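Local coordinates for adhesion G-protein coupled receptor G6 (PDB 6V55), which probably acts as a cell-surface adhesion receptor in myelination, with a calcium-binding, multidomain extracellular region built on CUB, pentraxin-like, SEA and GPS-containing modules, at residues A[446-460]-A[492-504]. Sequence-based numbering, arbitrary orientation.
Sequences MENCQADEFPVHYRW and YTSFWALPDRGNC. With NAG (2-acetamido-2-deoxy-beta-D-glucopyranose), chain K; NAG (2-acetamido-2-deoxy-beta-D-glucopyranose), chain I.
Ser-494 OG donates to the backbone O of Glu-447 over 2.6 Å, approaching tilted 33° from the carbonyl plane. With OG turned between its own backbone N and carbonyl carbon (chi1 62°), the hydroxyl is carried toward segment 446-460. Next to it, Met-446 SD lies beside the backbone O of Tyr-492. A second bond runs from Trp-496 NE1 to Gln-450 O, 2.7 Å away at an N-H...O angle of 160°, and the oxygen sits at the edge of the indole, in its plane. Cys-449 covers one face of the indole, its CB 3.7 Å from the centroid of the five-membered ring in a CH-pi contact and its SG over the same face; that sulfur continues into the disulfide with Cys-485 on strand 480-488. Replacing Trp-496 by an alanine removes the indole and would probably leave Gln-450 O without its donor and open a gap between Cys-449 and Trp-460, whose CB touches CZ2 of the indole obliquely. Trp-460 is itself held by NE1 bonding to Phe-454 O within the hairpin of strands 452-453 and 459-460, and its CZ2 meets Pro-499 CB at 3.6 Å. The edge of Phe-454 reaches the CD of Pro-499 and CD2 of Leu-498. Farther along, Arg-501 lays CD over the Tyr-458 ring, 3.7 Å from the centroid, while Pro-455 CG covers one face of its guanidinium. Cys-504 SG, disulfide-bonded to Cys-473 just after strand 468-472, lies at the edge of the tyrosine, 3.4 Å from Tyr-458 OH; that hydroxyl's hydrogen bond is with Phe-474 N. The contact is mostly apolar and aromatic, and both cross-segment hydrogen bonds end on backbone carbonyls, so they depend on the backbone of 446-460, not on the side chains of Glu-447 and Gln-450.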
ATOM      1  N   MET A 446      12.755  17.722 -12.198  1.00 27.34           N
ATOM      2  CA  MET A 446      11.972  17.235 -13.326  1.00 27.23           C
ATOM      3  C   MET A 446      10.904  16.259 -12.854  1.00 32.76           C
ATOM      4  O   MET A 446      11.191  15.327 -12.092  1.00 40.24           O
ATOM      5  CB  MET A 446      12.882  16.566 -14.344  1.00 25.21           C
ATOM      6  CG  MET A 446      12.168  15.772 -15.377  1.00 26.69           C
ATOM      7  SD  MET A 446      12.284  16.624 -16.902  0.88 32.56           S
ATOM      8  CE  MET A 446      13.951  16.248 -17.342  1.00 35.77           C
ATOM      9  N   GLU A 447       9.672  16.512 -13.294  1.00 25.90           N
ATOM     10  CA  GLU A 447       8.495  15.852 -12.768  1.00 22.59           C
ATOM     11  C   GLU A 447       8.464  14.407 -13.230  1.00 26.16           C
ATOM     12  O   GLU A 447       8.837  14.097 -14.366  1.00 28.20           O
ATOM     13  CB  GLU A 447       7.239  16.589 -13.236  1.00 28.84           C
ATOM     14  CG  GLU A 447       7.147  18.067 -12.771  1.00 37.32           C
ATOM     15  CD  GLU A 447       7.883  19.089 -13.678  1.00 38.62           C
ATOM     16  OE1 GLU A 447       8.507  20.017 -13.121  1.00 37.96           O
ATOM     17  OE2 GLU A 447       7.862  18.950 -14.922  1.00 39.51           O
ATOM     18  N   ASN A 448       8.081  13.524 -12.308  1.00 25.83           N
ATOM     19  CA  ASN A 448       7.873  12.114 -12.591  1.00 22.77           C
ATOM     20  C   ASN A 448       6.752  11.921 -13.603  1.00 22.47           C
ATOM     21  O   ASN A 448       5.797  12.700 -13.641  1.00 29.25           O
ATOM     22  CB  ASN A 448       7.489  11.382 -11.303  1.00 22.88           C
ATOM     23  CG  ASN A 448       8.636  11.211 -10.374  1.00 19.04           C
ATOM     24  OD1 ASN A 448       9.782  11.337 -10.777  1.00 19.17           O
ATOM     25  ND2 ASN A 448       8.344  10.896  -9.118  1.00 19.12           N
ATOM     26  N   CYS A 449       6.864  10.871 -14.424  1.00 18.55           N
ATOM     27  CA  CYS A 449       5.703  10.418 -15.181  1.00 19.30           C
ATOM     28  C   CYS A 449       4.671   9.865 -14.207  1.00 25.27           C
ATOM     29  O   CYS A 449       4.999   9.046 -13.345  1.00 29.62           O
ATOM     30  CB  CYS A 449       6.081   9.351 -16.201  1.00 18.33           C
ATOM     31  SG  CYS A 449       7.235   9.857 -17.489  0.48 18.47           S
ATOM     32  N   GLN A 450       3.437  10.347 -14.312  1.00 28.89           N
ATOM     33  CA  GLN A 450       2.388   9.933 -13.398  1.00 29.54           C
ATOM     34  C   GLN A 450       1.970   8.498 -13.681  1.00 26.09           C
ATOM     35  O   GLN A 450       2.219   7.959 -14.766  1.00 23.45           O
ATOM     36  CB  GLN A 450       1.175  10.863 -13.511  1.00 33.92           C
ATOM     37  CG  GLN A 450       1.435  12.274 -13.002  1.00 41.64           C
ATOM     38  CD  GLN A 450       1.848  12.310 -11.528  1.00 46.78           C
ATOM     39  OE1 GLN A 450       3.037  12.351 -11.213  1.00 50.62           O
ATOM     40  NE2 GLN A 450       0.869  12.311 -10.627  1.00 47.82           N
ATOM     41  N   ALA A 451       1.366   7.874 -12.666  1.00 25.13           N
ATOM     42  CA  ALA A 451       0.718   6.582 -12.845  1.00 23.68           C
ATOM     43  C   ALA A 451      -0.408   6.690 -13.862  1.00 27.12           C
ATOM     44  O   ALA A 451      -1.141   7.682 -13.877  1.00 27.50           O
ATOM     45  CB  ALA A 451       0.176   6.077 -11.521  1.00 17.82           C
ATOM     46  N   ASP A 452      -0.519   5.680 -14.734  1.00 29.16           N
ATOM     47  CA  ASP A 452      -1.267   5.816 -15.985  1.00 27.98           C
ATOM     48  C   ASP A 452      -1.596   4.437 -16.553  1.00 26.70           C
ATOM     49  O   ASP A 452      -0.699   3.597 -16.683  1.00 26.94           O
ATOM     50  CB  ASP A 452      -0.447   6.628 -16.998  1.00 26.81           C
ATOM     51  CG  ASP A 452      -1.145   6.771 -18.330  1.00 29.46           C
ATOM     52  OD1 ASP A 452      -2.263   7.338 -18.327  1.00 30.07           O
ATOM     53  OD2 ASP A 452      -0.591   6.328 -19.375  1.00 28.06           O
ATOM     54  N   GLU A 453      -2.867   4.205 -16.907  1.00 24.70           N
ATOM     55  CA  GLU A 453      -3.307   2.921 -17.465  1.00 27.12           C
ATOM     56  C   GLU A 453      -3.438   3.048 -18.983  1.00 28.73           C
ATOM     57  O   GLU A 453      -4.398   3.644 -19.485  1.00 29.44           O
ATOM     58  CB  GLU A 453      -4.623   2.475 -16.835  1.00 29.46           C
ATOM     59  CG  GLU A 453      -5.231   1.172 -17.406  1.00 31.03           C
ATOM     60  CD  GLU A 453      -6.266   0.564 -16.460  1.00 35.19           C
ATOM     61  OE1 GLU A 453      -6.757  -0.573 -16.712  1.00 32.97           O
ATOM     62  OE2 GLU A 453      -6.575   1.228 -15.441  1.00 39.15           O
ATOM     63  N   PHE A 454      -2.456   2.498 -19.714  1.00 26.37           N
ATOM     64  CA  PHE A 454      -2.538   2.445 -21.172  1.00 27.33           C
ATOM     65  C   PHE A 454      -1.782   1.220 -21.687  1.00 27.24           C
ATOM     66  O   PHE A 454      -0.609   1.031 -21.336  1.00 29.60           O
ATOM     67  CB  PHE A 454      -2.000   3.702 -21.858  1.00 31.19           C
ATOM     68  CG  PHE A 454      -2.058   3.616 -23.363  1.00 30.60           C
ATOM     69  CD1 PHE A 454      -3.293   3.547 -24.019  1.00 33.40           C
ATOM     70  CD2 PHE A 454      -0.890   3.540 -24.113  1.00 25.08           C
ATOM     71  CE1 PHE A 454      -3.360   3.424 -25.398  1.00 28.89           C
ATOM     72  CE2 PHE A 454      -0.947   3.432 -25.487  1.00 26.59           C
ATOM     73  CZ  PHE A 454      -2.183   3.370 -26.132  1.00 28.09           C
ATOM     74  N   PRO A 455      -2.449   0.304 -22.431  1.00 23.33           N
ATOM     75  CA  PRO A 455      -3.901   0.219 -22.626  1.00 24.27           C
ATOM     76  C   PRO A 455      -4.600  -0.364 -21.388  1.00 30.09           C
ATOM     77  O   PRO A 455      -3.980  -0.383 -20.313  1.00 38.16           O
ATOM     78  CB  PRO A 455      -4.042  -0.712 -23.831  1.00 21.76           C
ATOM     79  CG  PRO A 455      -2.876  -1.602 -23.745  1.00 20.80           C
ATOM     80  CD  PRO A 455      -1.747  -0.757 -23.179  1.00 20.82           C
ATOM     81  N   VAL A 456      -5.859  -0.785 -21.518  1.00 25.30           N
ATOM     82  CA  VAL A 456      -6.600  -1.251 -20.356  1.00 21.95           C
ATOM     83  C   VAL A 456      -5.985  -2.562 -19.859  1.00 25.39           C
ATOM     84  O   VAL A 456      -5.387  -3.320 -20.645  1.00 28.34           O
ATOM     85  CB  VAL A 456      -8.097  -1.340 -20.708  1.00 23.30           C
ATOM     86  CG1 VAL A 456      -8.410  -2.526 -21.620  1.00 25.49           C
ATOM     87  CG2 VAL A 456      -8.970  -1.376 -19.452  1.00 23.75           C
ATOM     88  N   HIS A 457      -5.947  -2.702 -18.520  1.00 21.51           N
ATOM     89  CA  HIS A 457      -5.253  -3.720 -17.719  1.00 22.83           C
ATOM     90  C   HIS A 457      -3.731  -3.614 -17.777  1.00 26.12           C
ATOM     91  O   HIS A 457      -3.036  -4.547 -17.358  1.00 26.72           O
ATOM     92  CB  HIS A 457      -5.662  -5.166 -18.053  1.00 28.60           C
ATOM     93  CG  HIS A 457      -7.122  -5.341 -18.326  1.00 30.02           C
ATOM     94  ND1 HIS A 457      -8.053  -5.475 -17.318  1.00 30.05           N
ATOM     95  CD2 HIS A 457      -7.813  -5.372 -19.492  1.00 29.12           C
ATOM     96  CE1 HIS A 457      -9.255  -5.590 -17.853  1.00 30.14           C
ATOM     97  NE2 HIS A 457      -9.137  -5.527 -19.170  1.00 30.63           N
ATOM     98  N   TYR A 458      -3.166  -2.493 -18.223  1.00 25.93           N
ATOM     99  CA  TYR A 458      -1.712  -2.288 -18.145  1.00 21.21           C
ATOM    100  C   TYR A 458      -1.493  -1.050 -17.292  1.00 18.92           C
ATOM    101  O   TYR A 458      -1.464   0.071 -17.809  1.00 23.88           O
ATOM    102  CB  TYR A 458      -1.080  -2.134 -19.519  1.00 17.13           C
ATOM    103  CG  TYR A 458      -0.979  -3.437 -20.240  1.00 17.10           C
ATOM    104  CD1 TYR A 458       0.197  -4.176 -20.206  1.00 17.16           C
ATOM    105  CD2 TYR A 458      -2.074  -3.952 -20.935  1.00 17.04           C
ATOM    106  CE1 TYR A 458       0.283  -5.402 -20.855  1.00 21.30           C
ATOM    107  CE2 TYR A 458      -2.004  -5.178 -21.584  1.00 17.02           C
ATOM    108  CZ  TYR A 458      -0.820  -5.902 -21.541  1.00 21.03           C
ATOM    109  OH  TYR A 458      -0.743  -7.126 -22.185  1.00 23.48           O
ATOM    110  N   ARG A 459      -1.345  -1.245 -15.990  1.00 17.12           N
ATOM    111  CA  ARG A 459      -1.324  -0.139 -15.046  1.00 17.20           C
ATOM    112  C   ARG A 459       0.122   0.196 -14.695  1.00 22.47           C
ATOM    113  O   ARG A 459       0.799  -0.564 -13.995  1.00 23.49           O
ATOM    114  CB  ARG A 459      -2.142  -0.482 -13.811  1.00 17.17           C
ATOM    115  CG  ARG A 459      -3.615  -0.462 -14.053  1.00 17.10           C
ATOM    116  CD  ARG A 459      -4.345  -0.192 -12.768  1.00 20.49           C
ATOM    117  NE  ARG A 459      -5.774  -0.435 -12.929  1.00 29.62           N
ATOM    118  CZ  ARG A 459      -6.638  -0.524 -11.917  1.00 33.20           C
ATOM    119  NH1 ARG A 459      -6.213  -0.377 -10.667  1.00 31.50           N
ATOM    120  NH2 ARG A 459      -7.930  -0.749 -12.154  1.00 32.16           N
ATOM    121  N   TRP A 460       0.583   1.314 -15.174  1.00 23.49           N
ATOM    122  CA  TRP A 460       1.989   1.631 -15.005  1.00 23.50           C
ATOM    123  C   TRP A 460       2.141   2.529 -13.795  1.00 24.64           C
ATOM    124  O   TRP A 460       1.403   3.508 -13.683  1.00 27.77           O
ATOM    125  CB  TRP A 460       2.525   2.331 -16.245  1.00 17.59           C
ATOM    126  CG  TRP A 460       2.247   1.594 -17.505  1.00 17.52           C
ATOM    127  CD1 TRP A 460       1.179   1.762 -18.353  1.00 17.46           C
ATOM    128  CD2 TRP A 460       3.041   0.547 -18.067  1.00 17.56           C
ATOM    129  NE1 TRP A 460       1.255   0.870 -19.401  1.00 17.44           N
ATOM    130  CE2 TRP A 460       2.392   0.119 -19.253  1.00 17.49           C
ATOM    131  CE3 TRP A 460       4.227  -0.091 -17.670  1.00 17.66           C
ATOM    132  CZ2 TRP A 460       2.894  -0.899 -20.053  1.00 17.52           C
ATOM    133  CZ3 TRP A 460       4.733  -1.106 -18.478  1.00 19.30           C
ATOM    134  CH2 TRP A 460       4.060  -1.494 -19.660  1.00 18.78           C
ATOM    135  N   TYR A 492      12.284  20.107 -22.004  1.00 25.26           N
ATOM    136  CA  TYR A 492      12.879  19.526 -20.779  1.00 26.85           C
ATOM    137  C   TYR A 492      11.815  19.131 -19.761  1.00 32.19           C
ATOM    138  O   TYR A 492      11.947  19.385 -18.561  1.00 35.42           O
ATOM    139  CB  TYR A 492      13.948  20.445 -20.163  1.00 25.06           C
ATOM    140  CG  TYR A 492      15.055  20.740 -21.156  1.00 25.40           C
ATOM    141  CD1 TYR A 492      15.504  19.739 -22.025  1.00 29.06           C
ATOM    142  CD2 TYR A 492      15.626  22.006 -21.256  1.00 25.54           C
ATOM    143  CE1 TYR A 492      16.472  19.983 -22.969  1.00 29.37           C
ATOM    144  CE2 TYR A 492      16.628  22.265 -22.208  1.00 26.90           C
ATOM    145  CZ  TYR A 492      17.035  21.228 -23.051  1.00 27.74           C
ATOM    146  OH  TYR A 492      17.994  21.400 -24.006  1.00 27.46           O
ATOM    147  N   THR A 493      10.729  18.554 -20.271  1.00 32.10           N
ATOM    148  CA  THR A 493       9.662  17.942 -19.497  1.00 30.04           C
ATOM    149  C   THR A 493       9.670  16.450 -19.788  1.00 28.20           C
ATOM    150  O   THR A 493      10.234  16.007 -20.792  1.00 26.61           O
ATOM    151  CB  THR A 493       8.304  18.521 -19.881  1.00 31.42           C
ATOM    152  OG1 THR A 493       8.055  18.236 -21.269  1.00 32.57           O
ATOM    153  CG2 THR A 493       8.291  20.035 -19.664  1.00 31.47           C
ATOM    154  N   SER A 494       9.025  15.671 -18.922  1.00 25.99           N
ATOM    155  CA  SER A 494       8.997  14.229 -19.093  1.00 24.36           C
ATOM    156  C   SER A 494       7.664  13.759 -19.670  1.00 29.44           C
ATOM    157  O   SER A 494       6.623  14.415 -19.529  1.00 27.23           O
ATOM    158  CB  SER A 494       9.234  13.524 -17.771  1.00 25.70           C
ATOM    159  OG  SER A 494       8.198  13.876 -16.879  1.00 28.78           O
ATOM    160  N   PHE A 495       7.703  12.596 -20.318  1.00 31.01           N
ATOM    161  CA  PHE A 495       6.516  12.038 -20.944  1.00 29.83           C
ATOM    162  C   PHE A 495       6.649  10.521 -20.987  1.00 31.31           C
ATOM    163  O   PHE A 495       7.757   9.982 -21.095  1.00 33.01           O
ATOM    164  CB  PHE A 495       6.302  12.608 -22.354  1.00 18.82           C
ATOM    165  CG  PHE A 495       7.259  12.069 -23.390  1.00 20.78           C
ATOM    166  CD1 PHE A 495       8.556  12.554 -23.473  1.00 23.45           C
ATOM    167  CD2 PHE A 495       6.858  11.094 -24.305  1.00 18.90           C
ATOM    168  CE1 PHE A 495       9.442  12.067 -24.436  1.00 23.25           C
ATOM    169  CE2 PHE A 495       7.752  10.595 -25.262  1.00 19.03           C
ATOM    170  CZ  PHE A 495       9.033  11.080 -25.323  1.00 19.20           C
ATOM    171  N   TRP A 496       5.511   9.840 -20.936  1.00 27.20           N
ATOM    172  CA  TRP A 496       5.513   8.402 -21.147  1.00 23.65           C
ATOM    173  C   TRP A 496       5.713   8.095 -22.621  1.00 25.31           C
ATOM    174  O   TRP A 496       4.910   8.512 -23.463  1.00 30.54           O
ATOM    175  CB  TRP A 496       4.192   7.789 -20.702  1.00 20.04           C
ATOM    176  CG  TRP A 496       4.053   7.390 -19.258  1.00 20.25           C
ATOM    177  CD1 TRP A 496       3.103   7.842 -18.381  1.00 18.00           C
ATOM    178  CD2 TRP A 496       4.835   6.410 -18.535  1.00 22.31           C
ATOM    179  NE1 TRP A 496       3.260   7.230 -17.159  1.00 19.51           N
ATOM    180  CE2 TRP A 496       4.311   6.350 -17.221  1.00 20.32           C
ATOM    181  CE3 TRP A 496       5.937   5.599 -18.862  1.00 22.26           C
ATOM    182  CZ2 TRP A 496       4.849   5.509 -16.232  1.00 17.98           C
ATOM    183  CZ3 TRP A 496       6.465   4.754 -17.882  1.00 20.37           C
ATOM    184  CH2 TRP A 496       5.921   4.725 -16.580  1.00 18.05           C
ATOM    185  N   ALA A 497       6.728   7.289 -22.932  1.00 23.92           N
ATOM    186  CA  ALA A 497       6.792   6.651 -24.245  1.00 24.04           C
ATOM    187  C   ALA A 497       5.694   5.597 -24.410  1.00 31.11           C
ATOM    188  O   ALA A 497       4.936   5.271 -23.486  1.00 32.75           O
ATOM    189  CB  ALA A 497       8.144   5.985 -24.473  1.00 18.68           C
ATOM    190  N   LEU A 498       5.636   5.043 -25.615  1.00 32.22           N
ATOM    191  CA  LEU A 498       4.675   4.001 -25.924  1.00 28.89           C
ATOM    192  C   LEU A 498       5.051   2.701 -25.217  1.00 29.17           C
ATOM    193  O   LEU A 498       6.242   2.405 -25.048  1.00 31.73           O
ATOM    194  CB  LEU A 498       4.630   3.773 -27.423  1.00 28.08           C
ATOM    195  CG  LEU A 498       3.658   4.615 -28.243  1.00 27.58           C
ATOM    196  CD1 LEU A 498       3.756   4.105 -29.654  1.00 27.61           C
ATOM    197  CD2 LEU A 498       2.201   4.539 -27.734  1.00 23.92           C
ATOM    198  N   PRO A 499       4.067   1.935 -24.750  1.00 26.69           N
ATOM    199  CA  PRO A 499       4.371   0.633 -24.155  1.00 26.42           C
ATOM    200  C   PRO A 499       4.804  -0.386 -25.203  1.00 28.50           C
ATOM    201  O   PRO A 499       4.287  -0.413 -26.322  1.00 29.77           O
ATOM    202  CB  PRO A 499       3.047   0.225 -23.497  1.00 25.03           C
ATOM    203  CG  PRO A 499       2.011   1.000 -24.196  1.00 26.29           C
ATOM    204  CD  PRO A 499       2.650   2.298 -24.575  1.00 27.84           C
ATOM    205  N   ASP A 500       5.778  -1.223 -24.822  1.00 27.84           N
ATOM    206  CA  ASP A 500       6.238  -2.352 -25.627  1.00 27.32           C
ATOM    207  C   ASP A 500       5.474  -3.588 -25.168  1.00 29.53           C
ATOM    208  O   ASP A 500       5.851  -4.240 -24.194  1.00 35.43           O
ATOM    209  CB  ASP A 500       7.747  -2.536 -25.485  1.00 29.70           C
ATOM    210  CG  ASP A 500       8.275  -3.786 -26.206  1.00 36.40           C
ATOM    211  OD1 ASP A 500       7.672  -4.275 -27.202  1.00 38.82           O
ATOM    212  OD2 ASP A 500       9.334  -4.277 -25.771  1.00 37.80           O
ATOM    213  N   ARG A 501       4.432  -3.948 -25.903  1.00 26.89           N
ATOM    214  CA  ARG A 501       3.663  -5.146 -25.597  1.00 27.77           C
ATOM    215  C   ARG A 501       3.968  -6.298 -26.552  1.00 27.41           C
ATOM    216  O   ARG A 501       3.131  -7.181 -26.746  1.00 29.24           O
ATOM    217  CB  ARG A 501       2.172  -4.825 -25.606  1.00 29.48           C
ATOM    218  CG  ARG A 501       1.790  -3.942 -24.448  1.00 29.94           C
ATOM    219  CD  ARG A 501       0.294  -3.883 -24.272  1.00 28.57           C
ATOM    220  NE  ARG A 501      -0.344  -3.280 -25.427  1.00 28.73           N
ATOM    221  CZ  ARG A 501      -1.305  -3.871 -26.116  1.00 28.50           C
ATOM    222  NH1 ARG A 501      -1.737  -5.067 -25.745  1.00 24.48           N
ATOM    223  NH2 ARG A 501      -1.845  -3.260 -27.160  1.00 33.30           N
ATOM    224  N   GLY A 502       5.175  -6.313 -27.128  1.00 26.78           N
ATOM    225  CA  GLY A 502       5.522  -7.262 -28.173  1.00 27.17           C
ATOM    226  C   GLY A 502       5.623  -8.709 -27.728  1.00 31.81           C
ATOM    227  O   GLY A 502       5.443  -9.607 -28.559  1.00 37.15           O
ATOM    228  N   ASN A 503       5.892  -8.960 -26.440  1.00 30.97           N
ATOM    229  CA  ASN A 503       5.937 -10.312 -25.899  1.00 32.97           C
ATOM    230  C   ASN A 503       4.589 -10.757 -25.313  1.00 33.76           C
ATOM    231  O   ASN A 503       4.512 -11.827 -24.697  1.00 36.90           O
ATOM    232  CB  ASN A 503       7.040 -10.416 -24.834  1.00 40.57           C
ATOM    233  CG  ASN A 503       8.442 -10.142 -25.391  1.00 47.83           C
ATOM    234  OD1 ASN A 503       8.613  -9.904 -26.586  1.00 48.19           O
ATOM    235  ND2 ASN A 503       9.448 -10.182 -24.515  1.00 55.39           N
ATOM    236  N   CYS A 504       3.527  -9.978 -25.507  1.00 28.96           N
ATOM    237  CA  CYS A 504       2.254 -10.228 -24.848  1.00 27.27           C
ATOM    238  C   CYS A 504       1.257 -10.879 -25.804  1.00 31.56           C
ATOM    239  O   CYS A 504       1.275 -10.642 -27.018  1.00 34.67           O
ATOM    240  CB  CYS A 504       1.649  -8.925 -24.303  1.00 25.36           C
ATOM    241  SG  CYS A 504       2.473  -8.139 -22.902  0.63 24.72           S
TER
HETATM  242  C1  NAG K 909      10.828  -9.939 -24.873  1.00 46.04           C
HETATM  243  C2  NAG K 909      11.449  -8.944 -23.871  1.00 50.45           C
HETATM  244  C3  NAG K 909      12.944  -8.711 -24.180  1.00 55.97           C
HETATM  245  C4  NAG K 909      13.700 -10.038 -24.256  1.00 56.77           C
HETATM  246  C5  NAG K 909      13.026 -10.970 -25.274  1.00 55.53           C
HETATM  247  C6  NAG K 909      13.672 -12.340 -25.372  1.00 54.37           C
HETATM  248  C7  NAG K 909      10.101  -7.229 -22.760  1.00 48.55           C
HETATM  249  C8  NAG K 909       9.351  -5.942 -22.910  1.00 46.12           C
HETATM  250  N2  NAG K 909      10.707  -7.691 -23.862  1.00 47.47           N
HETATM  251  O3  NAG K 909      13.531  -7.896 -23.166  1.00 56.47           O
HETATM  252  O4  NAG K 909      15.074  -9.827 -24.578  1.00 54.18           O
HETATM  253  O5  NAG K 909      11.641 -11.169 -24.920  1.00 51.70           O
HETATM  254  O6  NAG K 909      13.172 -13.269 -24.418  1.00 52.42           O
HETATM  255  O7  NAG K 909      10.168  -7.822 -21.680  1.00 50.69           O
HETATM  256  C1  NAG I 907       6.212  21.156 -23.955  1.00 54.84           C
HETATM  257  C2  NAG I 907       6.114  20.150 -25.128  1.00 60.52           C
HETATM  258  C3  NAG I 907       4.645  19.744 -25.361  1.00 55.12           C
HETATM  259  C4  NAG I 907       3.979  19.279 -24.066  1.00 56.91           C
HETATM  260  C5  NAG I 907       4.157  20.326 -22.958  1.00 59.04           C
HETATM  261  C6  NAG I 907       3.594  19.900 -21.616  1.00 63.84           C
HETATM  262  C7  NAG I 907       7.372  20.078 -27.263  1.00 74.79           C
HETATM  263  C8  NAG I 907       7.907  20.905 -28.399  1.00 69.55           C
HETATM  264  N2  NAG I 907       6.691  20.750 -26.325  1.00 71.14           N
HETATM  265  O3  NAG I 907       4.571  18.712 -26.338  1.00 49.22           O
HETATM  266  O4  NAG I 907       2.594  19.018 -24.285  1.00 55.50           O
HETATM  267  O5  NAG I 907       5.560  20.599 -22.765  1.00 55.08           O
HETATM  268  O6  NAG I 907       4.590  19.840 -20.601  1.00 66.02           O
HETATM  269  O7  NAG I 907       7.537  18.859 -27.209  1.00 79.67           O